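Local coordinates for bacterial bifunctional deaminase-reductase C-terminal domain-containing protein (Corynebacterium diphtheriae, PDB 2P4G) that probably acts as a pyrimidine reductase of the riboflavin pathway, reducing a phosphoribosylamino-uracil intermediate with NADPH, at residues 117-122 against 157-162; 165-170 against 176-181; 212-217 against 226-231. All blocks are in the same frame, centred on the assembly; numbering follows the deposited sequence. Where two conformers were deposited one is given.

Overall arrangement
All three contacts belong to one reductase-like domain built round a mixed, mostly parallel sheet. Interaction 1 comes first along the chain, then interaction 2, then interaction 3. Interactions 1 and 2 are neighbours, with centres about 15 Å apart. They meet where L159 CB of helix 150-162 touches V166 CG2 of strand 166-169, 3.9 Å away. That strand is one edge strand of the sheet within the chain. Interaction 3 lies on the opposite side of the chain's centre from interaction 2, about 24 Å away centre to centre. Its centre is about 28 Å from that of interaction 1. Interactions 1 and 2 pack one end of the sheet. Interaction 3 lies beside the second subunit.

Interaction 1 of 3, residues 117-122 against 157-162; sequences KSLYFD and QKLIDV. With EDO (1,2-ethanediol), chain M; EDO (1,2-ethanediol), chain N.
L159 packs against L119 and F121 from the helix of a beta-alpha-beta unit. Helix 150-162 links the parallel neighbours 139-143 and 166-169, and it covers one face of the sheet. Residues 117-122 belong to the loop that follows strand 111-115, and this loop packs against the helix. L159 has the most surface buried here, and both of its methyl groups are used. Its CD1 lies 3.8 Å from L119 CD2, the methyl branch that L119 sends towards the helix. The same CD1 is 3.9 Å from F121 CE2. It meets the F121 ring obliquely. L159 CD2 adds a second touch, 3.9 Å from F121 CD2. Both methyls thus meet the CD2-CE2 part of the ring, and the two side chains cross at about a right angle. F121 has CG opposite its carbonyl carbon (chi1 -67°), which carries the ring towards the helix. V140 and F128 pack on F121 as well, so the apolar cluster goes on beyond the two segments.

The loop backbone turns around L119. S118 OG accepts a hydrogen bond from Y120 N at 3.1 Å, which makes an ST turn. L119 has a positive phi of 70°, within this turn. S118 O also receives a bond from R155 of helix 150-162, a polar tie beside the apolar one. A 1,2-ethanediol, probably from the crystallisation liquor, sits beside F121. F121 N gives a straight hydrogen bond to O2 of the diol at 3.1 Å, and O1 of the diol donates to F121 O at 2.6 Å.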
loop_
_atom_site.group_PDB
_atom_site.type_symbol
_atom_site.label_atom_id
_atom_site.label_comp_id
_atom_site.label_asym_id
_atom_site.label_seq_id
_atom_site.Cartn_x
_atom_site.Cartn_y
_atom_site.Cartn_z
ATOM N N LYS A 117 -14.984 -15.233 17.088
ATOM C CA LYS A 117 -16.255 -15.877 16.824
ATOM C C LYS A 117 -16.228 -17.369 17.146
ATOM O O LYS A 117 -17.214 -17.900 17.615
ATOM C CB LYS A 117 -16.742 -15.573 15.397
ATOM C CG LYS A 117 -17.105 -14.060 15.201
ATOM C CD LYS A 117 -17.892 -13.779 13.919
ATOM C CE LYS A 117 -17.576 -12.387 13.354
ATOM N NZ LYS A 117 -18.618 -11.920 12.370
ATOM N N SER A 118 -15.098 -18.033 16.947
ATOM C CA SER A 118 -14.977 -19.488 17.239
ATOM C C SER A 118 -14.698 -19.819 18.704
ATOM O O SER A 118 -15.052 -20.911 19.177
ATOM C CB SER A 118 -13.866 -20.126 16.399
ATOM O OG SER A 118 -12.574 -19.753 16.882
ATOM N N LEU A 119 -14.033 -18.897 19.395
ATOM C CA LEU A 119 -13.606 -19.102 20.785
ATOM C C LEU A 119 -12.474 -20.143 20.904
ATOM O O LEU A 119 -12.232 -20.679 22.003
ATOM C CB LEU A 119 -14.786 -19.487 21.684
ATOM C CG LEU A 119 -15.814 -18.399 21.971
ATOM C CD1 LEU A 119 -16.896 -18.962 22.961
ATOM C CD2 LEU A 119 -15.082 -17.149 22.528
ATOM N N TYR A 120 -11.799 -20.421 19.777
ATOM C CA TYR A 120 -10.655 -21.325 19.783
ATOM C C TYR A 120 -9.475 -20.532 20.337
ATOM O O TYR A 120 -9.096 -19.506 19.772
ATOM C CB TYR A 120 -10.294 -21.884 18.396
ATOM C CG TYR A 120 -9.072 -22.745 18.529
ATOM C CD1 TYR A 120 -9.169 -24.020 19.063
ATOM C CD2 TYR A 120 -7.808 -22.254 18.231
ATOM C CE1 TYR A 120 -8.047 -24.794 19.263
ATOM C CE2 TYR A 120 -6.687 -23.027 18.404
ATOM C CZ TYR A 120 -6.800 -24.283 18.942
ATOM O OH TYR A 120 -5.688 -25.068 19.162
ATOM N N PHE A 121 -8.924 -21.007 21.456
ATOM C CA PHE A 121 -7.741 -20.439 22.041
ATOM C C PHE A 121 -6.750 -21.514 22.454
ATOM O O PHE A 121 -7.124 -22.627 22.801
ATOM C CB PHE A 121 -8.105 -19.590 23.254
ATOM C CG PHE A 121 -8.876 -18.369 22.904
ATOM C CD1 PHE A 121 -8.256 -17.311 22.297
ATOM C CD2 PHE A 121 -10.231 -18.292 23.145
ATOM C CE1 PHE A 121 -8.953 -16.174 21.963
ATOM C CE2 PHE A 121 -10.938 -17.164 22.824
ATOM C CZ PHE A 121 -10.303 -16.107 22.218
ATOM N N ASP A 122 -5.477 -21.138 22.435
ATOM C CA ASP A 122 -4.396 -21.934 23.039
ATOM C C ASP A 122 -4.320 -21.681 24.543
ATOM O O ASP A 122 -3.855 -20.643 24.974
ATOM C CB ASP A 122 -3.065 -21.571 22.372
ATOM C CG ASP A 122 -1.860 -22.199 23.042
ATOM O OD1 ASP A 122 -2.005 -23.134 23.863
ATOM O OD2 ASP A 122 -0.753 -21.721 22.725
ATOM N N GLN A 157 -17.304 -22.601 27.864
ATOM C CA GLN A 157 -17.195 -23.172 29.202
ATOM C C GLN A 157 -15.749 -23.208 29.714
ATOM O O GLN A 157 -15.496 -22.836 30.867
ATOM C CB GLN A 157 -17.799 -24.581 29.222
ATOM C CG GLN A 157 -17.822 -25.233 30.599
ATOM C CD GLN A 157 -18.637 -24.435 31.587
ATOM O OE1 GLN A 157 -19.770 -24.061 31.286
ATOM N NE2 GLN A 157 -18.056 -24.145 32.768
ATOM N N LYS A 158 -14.826 -23.656 28.859
ATOM C CA LYS A 158 -13.413 -23.728 29.189
ATOM C C LYS A 158 -12.928 -22.357 29.606
ATOM O O LYS A 158 -12.237 -22.228 30.596
ATOM C CB LYS A 158 -12.562 -24.173 27.987
ATOM C CG LYS A 158 -12.730 -25.607 27.535
ATOM C CD LYS A 158 -12.220 -25.811 26.080
ATOM N N LEU A 159 -13.269 -21.332 28.828
ATOM C CA LEU A 159 -12.873 -19.962 29.173
ATOM C C LEU A 159 -13.432 -19.578 30.526
ATOM O O LEU A 159 -12.738 -19.025 31.365
ATOM C CB LEU A 159 -13.346 -18.968 28.110
ATOM C CG LEU A 159 -12.581 -19.046 26.788
ATOM C CD1 LEU A 159 -13.290 -18.271 25.692
ATOM C CD2 LEU A 159 -11.128 -18.568 26.953
ATOM N N ILE A 160 -14.692 -19.894 30.736
ATOM C CA ILE A 160 -15.357 -19.556 31.973
ATOM C C ILE A 160 -14.661 -20.265 33.138
ATOM O O ILE A 160 -14.370 -19.653 34.158
ATOM C CB ILE A 160 -16.862 -19.863 31.884
ATOM C CG1 ILE A 160 -17.510 -18.854 30.932
ATOM C CG2 ILE A 160 -17.546 -19.810 33.284
ATOM C CD1 ILE A 160 -18.976 -19.102 30.690
ATOM N N ASP A 161 -14.310 -21.524 32.923
ATOM C CA ASP A 161 -13.648 -22.314 33.937
ATOM C C ASP A 161 -12.260 -21.831 34.285
ATOM O O ASP A 161 -11.779 -22.139 35.374
ATOM C CB ASP A 161 -13.569 -23.770 33.508
ATOM C CG ASP A 161 -14.923 -24.415 33.431
ATOM O OD1 ASP A 161 -15.876 -23.856 34.024
ATOM O OD2 ASP A 161 -15.034 -25.463 32.752
ATOM N N VAL A 162 -11.592 -21.106 33.386
ATOM C CA VAL A 162 -10.309 -20.512 33.756
ATOM C C VAL A 162 -10.499 -19.091 34.276
ATOM O O VAL A 162 -9.563 -18.468 34.736
ATOM C CB VAL A 162 -9.216 -20.636 32.637
ATOM C CG1 VAL A 162 -8.850 -22.104 32.443
ATOM C CG2 VAL A 162 -9.634 -19.986 31.298
HETATM C C1 EDO M . -9.125 -25.618 22.523
HETATM O O1 EDO M . -7.790 -25.106 22.761
HETATM C C2 EDO M . -10.228 -24.831 23.227
HETATM O O2 EDO M . -10.210 -23.427 22.879
HETATM C C1 EDO N . -10.617 -13.855 14.798
HETATM O O1 EDO N . -9.625 -12.988 14.231
HETATM C C2 EDO N . -12.000 -13.221 14.658
HETATM O O2 EDO N . -13.003 -14.197 14.990
#

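Interaction 2 of 3, residues 165-170 against 176-181; sequences EVIVAP and LKIAFD
I167 and A169 of strand 166-169 both face I178 of helix 175-184. The strand and helix follow each other in the chain, the first two elements of a beta-alpha-beta crossover. The crossover ends in strand 190-195, further into the same parallel sheet. Along the strand, V166 and V168 pack towards helix 150-162, on the other face. I167, between them, faces helix 175-184. Its CG2 methyl lies 4.0 Å from I178 CG2, and the two isoleucines cross at a slant. A169 returns to the I178 side. Its CB is 3.7 Å from I178 CG1, the tightest touch of the contact. The small methyl lets the backbones come close here, with A169 CA 6.7 Å from I178 CA. P170 ends the row, its CD 4.5 Å from I178 CD1.

One side chain therefore serves three partners by its separate branches. I178 holds CG2 opposite its backbone N, towards I167. Its chi2 of -78° folds CD1 over, to lie near A169 and P170. No hydrogen bond crosses between the segments. The strand backbone instead bonds to strand 139-143, including through I167 and A169. The contact is apolar and only partly buried, so it rests on van der Waals and hydrophobic packing rather than directed bonds.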
loop_
_atom_site.group_PDB
_atom_site.type_symbol
_atom_site.label_atom_id
_atom_site.label_comp_id
_atom_site.label_asym_id
_atom_site.label_seq_id
_atom_site.Cartn_x
_atom_site.Cartn_y
_atom_site.Cartn_z
ATOM N N GLU A 165 -13.265 -13.377 31.295
ATOM C CA GLU A 165 -14.498 -12.653 31.019
ATOM C C GLU A 165 -14.875 -12.713 29.537
ATOM O O GLU A 165 -14.103 -12.251 28.683
ATOM C CB GLU A 165 -14.315 -11.187 31.413
ATOM C CG GLU A 165 -15.607 -10.407 31.558
ATOM C CD GLU A 165 -15.360 -8.951 31.910
ATOM O OE1 GLU A 165 -14.205 -8.598 32.288
ATOM O OE2 GLU A 165 -16.327 -8.153 31.786
ATOM N N VAL A 166 -16.058 -13.253 29.239
ATOM C CA VAL A 166 -16.538 -13.380 27.856
ATOM C C VAL A 166 -17.879 -12.686 27.647
ATOM O O VAL A 166 -18.852 -13.016 28.313
ATOM C CB VAL A 166 -16.721 -14.849 27.435
ATOM C CG1 VAL A 166 -17.041 -14.920 25.937
ATOM C CG2 VAL A 166 -15.482 -15.695 27.777
ATOM N N ILE A 167 -17.919 -11.728 26.727
ATOM C CA ILE A 167 -19.142 -11.089 26.346
ATOM C C ILE A 167 -19.603 -11.749 25.058
ATOM O O ILE A 167 -18.841 -11.802 24.080
ATOM C CB ILE A 167 -18.952 -9.601 26.049
ATOM C CG1 ILE A 167 -18.533 -8.827 27.306
ATOM C CG2 ILE A 167 -20.262 -9.004 25.506
ATOM C CD1 ILE A 167 -18.190 -7.359 27.006
ATOM N N VAL A 168 -20.840 -12.250 25.058
ATOM C CA VAL A 168 -21.444 -12.845 23.870
ATOM C C VAL A 168 -22.370 -11.827 23.224
ATOM O O VAL A 168 -23.411 -11.517 23.776
ATOM C CB VAL A 168 -22.249 -14.111 24.235
ATOM C CG1 VAL A 168 -22.871 -14.739 22.982
ATOM C CG2 VAL A 168 -21.354 -15.093 24.971
ATOM N N ALA A 169 -21.971 -11.281 22.084
ATOM C CA ALA A 169 -22.850 -10.418 21.293
ATOM C C ALA A 169 -23.997 -11.246 20.712
ATOM O O ALA A 169 -23.821 -12.422 20.429
ATOM C CB ALA A 169 -22.063 -9.733 20.168
ATOM N N PRO A 170 -25.201 -10.658 20.594
ATOM C CA PRO A 170 -26.271 -11.293 19.821
ATOM C C PRO A 170 -25.892 -11.631 18.387
ATOM O O PRO A 170 -24.956 -11.048 17.823
ATOM C CB PRO A 170 -27.376 -10.240 19.838
ATOM C CG PRO A 170 -27.160 -9.525 21.130
ATOM C CD PRO A 170 -25.675 -9.429 21.258
ATOM N N LEU A 176 -17.497 -5.508 16.901
ATOM C CA LEU A 176 -16.700 -4.296 17.149
ATOM C C LEU A 176 -17.490 -3.217 17.884
ATOM O O LEU A 176 -16.973 -2.615 18.812
ATOM C CB LEU A 176 -16.143 -3.696 15.856
ATOM C CG LEU A 176 -14.691 -4.018 15.542
ATOM C CD1 LEU A 176 -14.282 -3.367 14.226
ATOM C CD2 LEU A 176 -13.774 -3.559 16.680
ATOM N N LYS A 177 -18.715 -2.956 17.446
ATOM C CA LYS A 177 -19.610 -2.015 18.126
ATOM C C LYS A 177 -19.775 -2.450 19.576
ATOM O O LYS A 177 -19.734 -1.633 20.503
ATOM C CB LYS A 177 -20.969 -1.978 17.413
ATOM C CG LYS A 177 -22.175 -1.539 18.252
ATOM C CD LYS A 177 -22.211 -0.033 18.505
ATOM C CE LYS A 177 -23.618 0.442 18.817
ATOM N NZ LYS A 177 -23.668 1.917 18.974
ATOM N N ILE A 178 -19.970 -3.754 19.755
ATOM C CA ILE A 178 -20.155 -4.342 21.068
ATOM C C ILE A 178 -18.903 -4.148 21.928
ATOM O O ILE A 178 -18.989 -3.752 23.090
ATOM C CB ILE A 178 -20.478 -5.848 20.951
ATOM C CG1 ILE A 178 -21.883 -6.043 20.363
ATOM C CG2 ILE A 178 -20.353 -6.547 22.335
ATOM C CD1 ILE A 178 -22.984 -5.834 21.345
ATOM N N ALA A 179 -17.744 -4.437 21.356
ATOM C CA ALA A 179 -16.493 -4.287 22.080
ATOM C C ALA A 179 -16.326 -2.833 22.477
ATOM O O ALA A 179 -15.985 -2.534 23.613
ATOM C CB ALA A 179 -15.322 -4.731 21.223
ATOM N N PHE A 180 -16.558 -1.957 21.504
ATOM C CA PHE A 180 -16.400 -0.511 21.637
ATOM C C PHE A 180 -17.248 -0.038 22.822
ATOM O O PHE A 180 -16.737 0.629 23.714
ATOM C CB PHE A 180 -16.809 0.138 20.303
ATOM C CG PHE A 180 -16.388 1.589 20.120
ATOM C CD1 PHE A 180 -15.050 1.931 19.935
ATOM C CD2 PHE A 180 -17.361 2.608 20.031
ATOM C CE1 PHE A 180 -14.671 3.272 19.728
ATOM C CE2 PHE A 180 -16.995 3.949 19.820
ATOM C CZ PHE A 180 -15.645 4.282 19.665
ATOM N N ASP A 181 -18.516 -0.449 22.854
ATOM C CA ASP A 181 -19.424 -0.123 23.955
ATOM C C ASP A 181 -19.003 -0.737 25.293
ATOM O O ASP A 181 -19.036 -0.053 26.325
ATOM C CB ASP A 181 -20.863 -0.565 23.625
ATOM C CG ASP A 181 -21.432 0.139 22.386
ATOM O OD1 ASP A 181 -20.840 1.135 21.903
ATOM O OD2 ASP A 181 -22.470 -0.322 21.878
#

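Interaction 3 of 3, residues 212-217 against 226-231; sequences LHLTIA and SPLFGK
L228 and F229 reach from a tight turn to L214 and L212 of strand 211-217. The turn lies in the loop between strands 219-222 and 237-248. S226 leads into the turn. P227 opens a type I beta turn, closed by the hydrogen bond from G230 N to P227 O at 3.0 Å. L228 and F229 are the two central residues, and they make all the touches from this segment.

L228 points at the strand. Its CD2 methyl meets L214 CD1 at 3.9 Å. With CG opposite the backbone N in both leucines, their methyls meet between the two backbones. F229 leaves the backbone at an angle to the strand, but its ring extends far enough to reach L212. L212 CD2 comes to the ring edge, near the ring plane, 4.2 Å from F229 CZ. One face of the ring is covered by its own neighbour. L228 CG sits over the ring centre, 3.7 Å above the plane. This internal packing may limit the rotation of the ring. G230 follows with a positive phi of 90°, and the chain turns away from the strand.

F229 O receives a hydrogen bond from R201, and the ring packs on L204, both on helix 197-206. L212 and L214 also pack on I44 of the second subunit, and F229 on N45 of that subunit. Strand 211-217 itself runs between strand 35-43, parallel to it, and strand 254-260, antiparallel; L214 and L228 both lie against T42 of strand 35-43.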
loop_
_atom_site.group_PDB
_atom_site.type_symbol
_atom_site.label_atom_id
_atom_site.label_comp_id
_atom_site.label_asym_id
_atom_site.label_seq_id
_atom_site.Cartn_x
_atom_site.Cartn_y
_atom_site.Cartn_z
ATOM N N LEU A 212 -5.062 6.628 12.127
ATOM C CA LEU A 212 -4.395 5.427 11.684
ATOM C C LEU A 212 -2.893 5.633 11.790
ATOM O O LEU A 212 -2.380 6.630 11.302
ATOM C CB LEU A 212 -4.786 5.157 10.228
ATOM C CG LEU A 212 -4.141 4.009 9.466
ATOM C CD1 LEU A 212 -4.381 2.682 10.159
ATOM C CD2 LEU A 212 -4.699 4.036 8.062
ATOM N N HIS A 213 -2.219 4.700 12.463
ATOM C CA HIS A 213 -0.791 4.555 12.374
ATOM C C HIS A 213 -0.502 3.449 11.374
ATOM O O HIS A 213 -0.864 2.310 11.606
ATOM C CB HIS A 213 -0.218 4.179 13.721
ATOM C CG HIS A 213 -0.322 5.270 14.716
ATOM N ND1 HIS A 213 0.689 6.179 14.931
ATOM C CD2 HIS A 213 -1.341 5.633 15.527
ATOM C CE1 HIS A 213 0.298 7.052 15.841
ATOM N NE2 HIS A 213 -0.925 6.733 16.226
ATOM N N LEU A 214 0.139 3.794 10.262
ATOM C CA LEU A 214 0.442 2.815 9.217
ATOM C C LEU A 214 1.934 2.836 8.973
ATOM O O LEU A 214 2.532 3.904 8.752
ATOM C CB LEU A 214 -0.318 3.128 7.931
ATOM C CG LEU A 214 -0.079 2.188 6.734
ATOM C CD1 LEU A 214 -0.734 0.847 6.962
ATOM C CD2 LEU A 214 -0.588 2.835 5.446
ATOM N N THR A 215 2.529 1.653 9.080
ATOM C CA THR A 215 3.910 1.416 8.735
ATOM C C THR A 215 3.934 0.754 7.366
ATOM O O THR A 215 3.245 -0.235 7.153
ATOM C CB THR A 215 4.566 0.457 9.740
ATOM O OG1 THR A 215 4.435 1.011 11.052
ATOM C CG2 THR A 215 6.064 0.195 9.387
ATOM N N ILE A 216 4.733 1.305 6.453
ATOM C CA ILE A 216 4.885 0.759 5.103
ATOM C C ILE A 216 6.281 0.186 4.982
ATOM O O ILE A 216 7.289 0.914 5.058
ATOM C CB ILE A 216 4.665 1.810 4.035
ATOM C CG1 ILE A 216 3.293 2.470 4.253
ATOM C CG2 ILE A 216 4.784 1.163 2.637
ATOM C CD1 ILE A 216 3.201 3.869 3.790
ATOM N N ALA A 217 6.311 -1.130 4.813
ATOM C CA ALA A 217 7.519 -1.911 4.897
ATOM C C ALA A 217 8.127 -1.979 3.518
ATOM O O ALA A 217 7.410 -2.050 2.511
ATOM C CB ALA A 217 7.216 -3.310 5.427
ATOM N N SER A 226 -2.650 -10.979 2.104
ATOM C CA SER A 226 -3.713 -10.561 2.939
ATOM C C SER A 226 -3.978 -9.062 2.754
ATOM O O SER A 226 -3.317 -8.204 3.352
ATOM C CB SER A 226 -3.370 -10.926 4.374
ATOM O OG SER A 226 -4.513 -10.736 5.175
ATOM N N PRO A 227 -4.978 -8.743 1.932
ATOM C CA PRO A 227 -5.328 -7.346 1.744
ATOM C C PRO A 227 -5.412 -6.623 3.085
ATOM O O PRO A 227 -6.090 -7.090 4.003
ATOM C CB PRO A 227 -6.690 -7.417 1.066
ATOM C CG PRO A 227 -6.655 -8.683 0.332
ATOM C CD PRO A 227 -5.852 -9.640 1.160
ATOM N N LEU A 228 -4.699 -5.507 3.183
ATOM C CA LEU A 228 -4.598 -4.732 4.390
ATOM C C LEU A 228 -5.945 -4.531 5.093
ATOM O O LEU A 228 -6.022 -4.662 6.313
ATOM C CB LEU A 228 -3.972 -3.374 4.065
ATOM C CG LEU A 228 -3.740 -2.373 5.194
ATOM C CD1 LEU A 228 -2.892 -3.032 6.315
ATOM C CD2 LEU A 228 -3.098 -1.115 4.620
ATOM N N PHE A 229 -6.987 -4.189 4.339
ATOM C CA PHE A 229 -8.277 -3.895 4.932
ATOM C C PHE A 229 -9.347 -4.918 4.582
ATOM O O PHE A 229 -10.538 -4.610 4.564
ATOM C CB PHE A 229 -8.705 -2.466 4.589
ATOM C CG PHE A 229 -7.801 -1.424 5.176
ATOM C CD1 PHE A 229 -7.329 -1.547 6.480
ATOM C CD2 PHE A 229 -7.404 -0.339 4.437
ATOM C CE1 PHE A 229 -6.491 -0.592 7.024
ATOM C CE2 PHE A 229 -6.563 0.602 4.961
ATOM C CZ PHE A 229 -6.102 0.487 6.263
ATOM N N GLY A 230 -8.906 -6.146 4.342
ATOM C CA GLY A 230 -9.808 -7.279 4.217
ATOM C C GLY A 230 -10.274 -7.531 2.817
ATOM O O GLY A 230 -10.332 -6.630 1.992
ATOM N N LYS A 231 -10.613 -8.777 2.546
ATOM C CA LYS A 231 -11.120 -9.175 1.238
ATOM C C LYS A 231 -12.588 -9.602 1.308
ATOM O O LYS A 231 -13.070 -10.252 0.380
ATOM C CB LYS A 231 -10.262 -10.311 0.657
#